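Secretory pathway GDP dissociation inhibitor (PDB 2BCG) keeps Rab GTPases such as Sec4 in their GDP-bound state by blocking nucleotide release, and extracts GDP-bound Ypt7 from vacuolar membranes. Local coordinates at residues 309-314 against 392-397. Sequence-based numbering, arbitrary orientation.
Sequences RVIRAI and KFMGIA
V310, R312 and I314 pair with A397, G395 and F393 respectively, each through two backbone hydrogen bonds, making an unbroken antiparallel ladder of six. The straightest runs from R312 N to G395 O, 2.8 Å with 178° at the hydrogen. V310 O is gripped twice: A397 N donates to it at 2.9 Å, and a water does so too, giving a second, weak bond to G395 O. CA-H groups add to several acceptors, as where R309 CA lies 3.3 Å from A397 O. On the face with A313, the M394 chain bends at chi2 and chi3, folding back over the neighbouring strand: SD sits 3.6 Å from A313 CB, and CE reaches I311 CD1. With CG1 anti to the backbone N (chi1 -179°), I311 brings that atom to 4.0 Å from I396 CG1. The other face holds R312, whose NH1 passes 3.6 Å from A397 CB while V310 CG1 lies above one guanidinium face, toward its rim; its NH2 donates to Y417 O. F393 turns its ring edge to I314 O. Strand 391-402 is an edge strand of the mixed sheet, in this chain, and 303-317 uses its other edge to bond strand 362-369, as from A313 to I366. Helix 55-62 packs on F393 and I314, whereas on the opposite face helix 375-378 meets I311 and M394 through H376.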
# COMPACT_ATOMS: atom_id res chain seq x y z
N ARG A 309 18.83 1.64 15.52
CA ARG A 309 17.48 1.66 16.04
C ARG A 309 16.87 2.96 15.54
O ARG A 309 17.51 4.02 15.56
CB ARG A 309 17.46 1.72 17.57
CG ARG A 309 17.85 0.42 18.27
CD ARG A 309 17.48 0.48 19.75
NE ARG A 309 18.04 1.66 20.44
CZ ARG A 309 17.48 2.27 21.49
NH1 ARG A 309 16.30 1.87 21.95
NH2 ARG A 309 18.09 3.30 22.06
N VAL A 310 15.61 2.87 15.11
CA VAL A 310 14.92 4.03 14.58
C VAL A 310 13.81 4.41 15.53
O VAL A 310 12.98 3.58 15.89
CB VAL A 310 14.30 3.70 13.19
CG1 VAL A 310 13.68 4.95 12.56
CG2 VAL A 310 15.35 3.13 12.24
N ILE A 311 13.77 5.69 15.92
CA ILE A 311 12.64 6.16 16.72
C ILE A 311 11.62 6.75 15.75
O ILE A 311 12.01 7.49 14.80
CB ILE A 311 13.03 7.18 17.82
CG1 ILE A 311 11.80 7.61 18.63
CG2 ILE A 311 13.81 8.35 17.25
CD1 ILE A 311 12.13 8.30 19.95
N ARG A 312 10.35 6.39 15.96
CA ARG A 312 9.26 6.92 15.14
C ARG A 312 8.18 7.46 16.07
O ARG A 312 7.65 6.74 16.95
CB ARG A 312 8.69 5.84 14.21
CG ARG A 312 9.76 5.34 13.20
CD ARG A 312 9.30 4.19 12.36
NE ARG A 312 10.26 3.87 11.29
CZ ARG A 312 10.84 2.67 11.10
NH1 ARG A 312 10.57 1.65 11.88
NH2 ARG A 312 11.65 2.50 10.05
N ALA A 313 7.94 8.76 15.92
CA ALA A 313 6.99 9.46 16.79
C ALA A 313 5.84 9.87 15.90
O ALA A 313 5.99 10.75 15.07
CB ALA A 313 7.63 10.70 17.42
N ILE A 314 4.69 9.27 16.13
CA ILE A 314 3.49 9.57 15.38
C ILE A 314 2.73 10.65 16.15
O ILE A 314 2.29 10.43 17.29
CB ILE A 314 2.62 8.30 15.21
CG1 ILE A 314 3.39 7.18 14.48
CG2 ILE A 314 1.26 8.63 14.56
CD1 ILE A 314 2.71 5.82 14.63
N LYS A 392 0.94 12.15 21.05
CA LYS A 392 2.15 11.54 20.50
C LYS A 392 2.08 10.04 20.79
O LYS A 392 1.73 9.63 21.93
CB LYS A 392 3.39 12.06 21.23
CG LYS A 392 3.76 13.49 21.02
CD LYS A 392 5.00 13.80 21.84
CE LYS A 392 5.40 15.24 21.65
NZ LYS A 392 6.39 15.67 22.71
N PHE A 393 2.46 9.23 19.80
CA PHE A 393 2.59 7.78 19.97
C PHE A 393 4.00 7.39 19.57
O PHE A 393 4.37 7.51 18.39
CB PHE A 393 1.56 7.05 19.12
CG PHE A 393 0.13 7.49 19.39
CD1 PHE A 393 -0.68 6.80 20.30
CD2 PHE A 393 -0.40 8.60 18.74
CE1 PHE A 393 -2.02 7.22 20.56
CE2 PHE A 393 -1.73 9.00 19.00
CZ PHE A 393 -2.51 8.31 19.91
N MET A 394 4.80 6.96 20.54
CA MET A 394 6.23 6.82 20.33
C MET A 394 6.60 5.35 20.28
O MET A 394 6.19 4.57 21.15
CB MET A 394 7.03 7.41 21.50
CG MET A 394 6.58 8.76 22.07
SD MET A 394 7.10 9.97 20.89
CE MET A 394 8.85 10.03 21.18
N GLY A 395 7.40 5.01 19.29
CA GLY A 395 7.87 3.63 19.12
C GLY A 395 9.33 3.65 18.71
O GLY A 395 9.81 4.62 18.08
N ILE A 396 10.03 2.59 19.06
CA ILE A 396 11.43 2.41 18.63
C ILE A 396 11.54 1.02 17.99
O ILE A 396 11.04 0.05 18.55
CB ILE A 396 12.41 2.57 19.82
CG1 ILE A 396 12.28 4.01 20.36
CG2 ILE A 396 13.82 2.21 19.38
CD1 ILE A 396 13.12 4.27 21.63
N ALA A 397 12.15 0.96 16.82
CA ALA A 397 12.33 -0.31 16.11
C ALA A 397 13.82 -0.58 15.87
O ALA A 397 14.56 0.31 15.43
CB ALA A 397 11.58 -0.28 14.78
O HOH W 1 10.24 2.85 15.22